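Hypothetical lipoprotein ymcC (Escherichia coli K12, PDB 2IN5) is of unknown function but, as a predicted membrane-attached lipoprotein of the GfcB/YjbF family, probably has a part in group 4 capsule polysaccharide production. Local coordinates at residues 11-14 and 15-19; 101-104 and 105-109. All coordinates share one frame; numbering follows the deposited sequence.

How the contacts relate
Two local contacts, one within a helix and one in a turn leading into a strand, sit at the periphery of a mostly beta protein. Contact 1 comes first along the chain, inside helix 8-18 near the N-terminus; contact 2 follows much later, in the turn that leads from the loop after strand 86-89 into strand 108-117. Their centres lie about 40 Å apart and their nearest atoms about 26 Å, on opposite sides of the chain's centre, so neither touches the other. They share no helix or strand. Contact 1 borders the second subunit of the assembly, whereas contact 2 belongs to one chain alone and lies where the chain enters strand 108-117, which runs antiparallel to strand 120-140.

Contact 1 of 2, residues 11-14 and 15-19; sequences TFRA and SLFDN
Arg13 and Phe17, one helical turn apart, form the compact side of this local contact on helix 8-18. The Arg13 side chain leaves with CG anti to the backbone N (chi1 180°), which, with the Phe17 ring carbon CG anti to its carbonyl carbon (chi1 -69°), brings the methylene to the ring edge, in its plane, with Arg13 CG 3.7 Å from Phe17 CE2. Beyond it the arginine chain bends, and the guanidinium plane stands 70° from the ring; its NH2 forms a salt bridge with Asp10 and its NH1 a hydrogen bond to the carbonyl of Ser63. The ring also touches Gln64. With an alanine here in place of Phe17, the Arg13 methylene would probably lose its ring-edge neighbour and a gap would open beside Gln64.

The backbone repeats the i to i+4 pattern: Phe17 N bonds to Arg13 O at 3.3 Å and Ser15 N to Thr11 O at 3.1 Å. On the looser, solvent-facing side, the helix ends after Asp18. Asp18 N reaches Ala14 O at 2.7 Å, but the bond is bent and weak, and the link from Ser15 OG to Asn19 OD1, at 3.3 Å, is weak too. Phe12, on another flank, meets Phe12 of the second subunit. An apolar methylene-to-ring contact beside a paired guanidinium thus contrasts with weak polar bonds that probably restrain the exposed C-terminal end less.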
loop_
_atom_site.group_PDB
_atom_site.type_symbol
_atom_site.label_atom_id
_atom_site.label_comp_id
_atom_site.label_asym_id
_atom_site.label_seq_id
_atom_site.Cartn_x
_atom_site.Cartn_y
_atom_site.Cartn_z
ATOM N N THR A 11 0.139 -13.733 4.273
ATOM C CA THR A 11 -0.412 -15.014 4.675
ATOM C C THR A 11 -1.404 -15.602 3.666
ATOM O O THR A 11 -1.277 -16.766 3.263
ATOM C CB THR A 11 -1.096 -14.892 6.029
ATOM O OG1 THR A 11 -0.099 -14.694 7.031
ATOM C CG2 THR A 11 -1.892 -16.142 6.345
ATOM N N PHE A 12 -2.391 -14.806 3.262
ATOM C CA PHE A 12 -3.393 -15.265 2.314
ATOM C C PHE A 12 -2.863 -15.337 0.893
ATOM O O PHE A 12 -3.373 -16.098 0.079
ATOM C CB PHE A 12 -4.633 -14.374 2.409
ATOM C CG PHE A 12 -5.450 -14.630 3.643
ATOM C CD1 PHE A 12 -6.492 -15.552 3.621
ATOM C CD2 PHE A 12 -5.129 -14.012 4.844
ATOM C CE1 PHE A 12 -7.201 -15.863 4.782
ATOM C CE2 PHE A 12 -5.831 -14.314 6.019
ATOM C CZ PHE A 12 -6.870 -15.245 5.985
ATOM N N ARG A 13 -1.824 -14.563 0.604
ATOM C CA ARG A 13 -1.224 -14.583 -0.718
ATOM C C ARG A 13 -0.435 -15.885 -0.858
ATOM O O ARG A 13 -0.489 -16.543 -1.894
ATOM C CB ARG A 13 -0.293 -13.380 -0.898
ATOM C CG ARG A 13 0.412 -13.292 -2.250
ATOM C CD ARG A 13 1.091 -11.933 -2.404
ATOM N NE ARG A 13 2.055 -11.703 -1.329
ATOM C CZ ARG A 13 3.339 -12.028 -1.397
ATOM N NH1 ARG A 13 3.825 -12.589 -2.496
ATOM N NH2 ARG A 13 4.133 -11.816 -0.356
ATOM N N ALA A 14 0.292 -16.262 0.191
ATOM C CA ALA A 14 1.077 -17.495 0.155
ATOM C C ALA A 14 0.142 -18.687 0.007
ATOM O O ALA A 14 0.362 -19.568 -0.829
ATOM C CB ALA A 14 1.903 -17.637 1.422
ATOM N N SER A 15 -0.905 -18.702 0.818
ATOM C CA SER A 15 -1.874 -19.776 0.774
ATOM C C SER A 15 -2.409 -19.956 -0.648
ATOM O O SER A 15 -2.544 -21.081 -1.133
ATOM C CB SER A 15 -3.018 -19.472 1.737
ATOM O OG SER A 15 -3.989 -20.502 1.711
ATOM N N LEU A 16 -2.708 -18.848 -1.318
ATOM C CA LEU A 16 -3.227 -18.906 -2.677
ATOM C C LEU A 16 -2.271 -19.651 -3.600
ATOM O O LEU A 16 -2.682 -20.509 -4.383
ATOM C CB LEU A 16 -3.460 -17.498 -3.217
ATOM C CG LEU A 16 -3.742 -17.413 -4.720
ATOM C CD1 LEU A 16 -4.978 -18.226 -5.063
ATOM C CD2 LEU A 16 -3.927 -15.960 -5.116
ATOM N N PHE A 17 -0.990 -19.322 -3.505
ATOM C CA PHE A 17 0.013 -19.963 -4.339
ATOM C C PHE A 17 0.421 -21.336 -3.826
ATOM O O PHE A 17 1.061 -22.096 -4.544
ATOM C CB PHE A 17 1.241 -19.068 -4.445
ATOM C CG PHE A 17 1.002 -17.813 -5.224
ATOM C CD1 PHE A 17 0.790 -17.865 -6.600
ATOM C CD2 PHE A 17 0.992 -16.577 -4.586
ATOM C CE1 PHE A 17 0.575 -16.706 -7.331
ATOM C CE2 PHE A 17 0.777 -15.407 -5.309
ATOM C CZ PHE A 17 0.567 -15.472 -6.686
ATOM N N ASP A 18 0.050 -21.647 -2.587
ATOM C CA ASP A 18 0.377 -22.939 -1.988
ATOM C C ASP A 18 -0.745 -23.954 -2.211
ATOM O O ASP A 18 -0.556 -25.151 -2.008
ATOM C CB ASP A 18 0.609 -22.791 -0.475
ATOM C CG ASP A 18 1.926 -22.100 -0.135
ATOM O OD1 ASP A 18 2.213 -21.936 1.075
ATOM O OD2 ASP A 18 2.675 -21.724 -1.061
ATOM N N ASN A 19 -1.912 -23.468 -2.623
ATOM C CA ASN A 19 -3.073 -24.326 -2.851
ATOM C C ASN A 19 -3.547 -24.270 -4.303
ATOM O O ASN A 19 -4.712 -24.549 -4.600
ATOM C CB ASN A 19 -4.217 -23.902 -1.916
ATOM C CG ASN A 19 -3.841 -24.005 -0.436
ATOM O OD1 ASN A 19 -4.578 -23.542 0.439
ATOM N ND2 ASN A 19 -2.692 -24.620 -0.153
#

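Contact 2 of 2, residues 101-104 and 105-109; sequences LAIK and DGSRW
A type II beta turn from Lys104 to Ser107 makes this contact, a surface reversal at the end of the loop after strand 86-89, just ahead of strand 108-117. Lys104 O receives both bonds that close it. Ser107 OG donates to it at 2.8 Å, lying in the carbonyl plane on a lone pair, while Ser107 N adds a weak bond to the same oxygen at 3.0 Å. The serine hydroxyl gets there because OG is anti to its carbonyl carbon and beside its own N (chi1 -72°), which points it across the open end of the turn to Lys104 O.

Next to these bonds, the buried Ile103 brings CG2 to 3.6 Å from Ser107 OG, and its side chain also packs on Phe130 and Trp150. At the corner, Gly106 has a positive phi (109°), where a side chain would clash with the carbonyl oxygen of Asp105. The Asp105 side chain sets out away from 101-104, and its OD1 accepts a hydrogen bond from the backbone N of Phe132 on strand 120-140. Backbone hydrogen bonds of Gly106 and Ser107 with Phe130 join the corner to the same strand. A type II turn with glycine at its third position, reinforced by a serine side chain, here delivers the chain into an antiparallel strand pairing.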
loop_
_atom_site.group_PDB
_atom_site.type_symbol
_atom_site.label_atom_id
_atom_site.label_comp_id
_atom_site.label_asym_id
_atom_site.label_seq_id
_atom_site.Cartn_x
_atom_site.Cartn_y
_atom_site.Cartn_z
ATOM N N LEU A 101 -14.033 5.596 -20.902
ATOM C CA LEU A 101 -15.235 5.685 -21.720
ATOM C C LEU A 101 -15.352 7.038 -22.425
ATOM O O LEU A 101 -15.931 7.119 -23.507
ATOM C CB LEU A 101 -16.481 5.419 -20.876
ATOM C CG LEU A 101 -16.715 3.962 -20.481
ATOM C CD1 LEU A 101 -18.007 3.878 -19.698
ATOM C CD2 LEU A 101 -16.784 3.065 -21.720
ATOM N N ALA A 102 -14.777 8.080 -21.821
ATOM C CA ALA A 102 -14.818 9.435 -22.373
ATOM C C ALA A 102 -13.652 9.754 -23.287
ATOM O O ALA A 102 -13.398 10.915 -23.594
ATOM C CB ALA A 102 -14.869 10.461 -21.246
ATOM N N ILE A 103 -12.930 8.737 -23.723
ATOM C CA ILE A 103 -11.807 8.988 -24.601
ATOM C C ILE A 103 -12.315 9.287 -26.001
ATOM O O ILE A 103 -13.058 8.491 -26.577
ATOM C CB ILE A 103 -10.877 7.772 -24.673
ATOM C CG1 ILE A 103 -10.315 7.469 -23.286
ATOM C CG2 ILE A 103 -9.770 8.021 -25.686
ATOM C CD1 ILE A 103 -9.382 6.293 -23.264
ATOM N N LYS A 104 -11.922 10.436 -26.543
ATOM C CA LYS A 104 -12.329 10.809 -27.894
ATOM C C LYS A 104 -11.191 10.461 -28.842
ATOM O O LYS A 104 -10.022 10.541 -28.473
ATOM C CB LYS A 104 -12.630 12.312 -27.993
ATOM C CG LYS A 104 -13.920 12.770 -27.331
ATOM C CD LYS A 104 -14.194 14.238 -27.648
ATOM C CE LYS A 104 -15.582 14.683 -27.183
ATOM N NZ LYS A 104 -15.777 14.459 -25.720
ATOM N N ASP A 105 -11.541 10.062 -30.058
ATOM C CA ASP A 105 -10.546 9.711 -31.062
ATOM C C ASP A 105 -9.652 10.929 -31.273
ATOM O O ASP A 105 -10.123 12.001 -31.645
ATOM C CB ASP A 105 -11.244 9.325 -32.372
ATOM C CG ASP A 105 -10.322 8.610 -33.340
ATOM O OD1 ASP A 105 -9.550 7.736 -32.894
ATOM O OD2 ASP A 105 -10.380 8.904 -34.552
ATOM N N GLY A 106 -8.363 10.758 -31.014
ATOM C CA GLY A 106 -7.426 11.853 -31.170
ATOM C C GLY A 106 -6.897 12.393 -29.851
ATOM O O GLY A 106 -6.193 13.404 -29.841
ATOM N N SER A 107 -7.241 11.733 -28.744
ATOM C CA SER A 107 -6.789 12.148 -27.416
ATOM C C SER A 107 -5.266 12.129 -27.343
ATOM O O SER A 107 -4.620 11.237 -27.893
ATOM C CB SER A 107 -7.357 11.225 -26.331
ATOM O OG SER A 107 -8.742 11.428 -26.140
ATOM N N ARG A 108 -4.695 13.112 -26.661
ATOM C CA ARG A 108 -3.252 13.184 -26.558
ATOM C C ARG A 108 -2.830 13.229 -25.099
ATOM O O ARG A 108 -3.646 13.482 -24.213
ATOM C CB ARG A 108 -2.731 14.409 -27.330
ATOM C CG ARG A 108 -3.248 14.476 -28.780
ATOM C CD ARG A 108 -2.274 15.147 -29.764
ATOM N NE ARG A 108 -1.868 16.493 -29.357
ATOM C CZ ARG A 108 -1.064 17.286 -30.068
ATOM N NH1 ARG A 108 -0.573 16.877 -31.234
ATOM N NH2 ARG A 108 -0.735 18.490 -29.605
ATOM N N TRP A 109 -1.560 12.943 -24.848
ATOM C CA TRP A 109 -1.031 12.963 -23.490
ATOM C C TRP A 109 0.474 13.072 -23.535
ATOM O O TRP A 109 1.137 12.412 -24.331
ATOM C CB TRP A 109 -1.440 11.700 -22.733
ATOM C CG TRP A 109 -0.880 11.610 -21.340
ATOM C CD1 TRP A 109 -0.720 12.632 -20.455
ATOM C CD2 TRP A 109 -0.473 10.421 -20.657
ATOM N NE1 TRP A 109 -0.243 12.154 -19.258
ATOM C CE2 TRP A 109 -0.085 10.798 -19.354
ATOM C CE3 TRP A 109 -0.404 9.072 -21.017
ATOM C CZ2 TRP A 109 0.364 9.872 -18.406
ATOM C CZ3 TRP A 109 0.043 8.150 -20.075
ATOM C CH2 TRP A 109 0.421 8.557 -18.782
#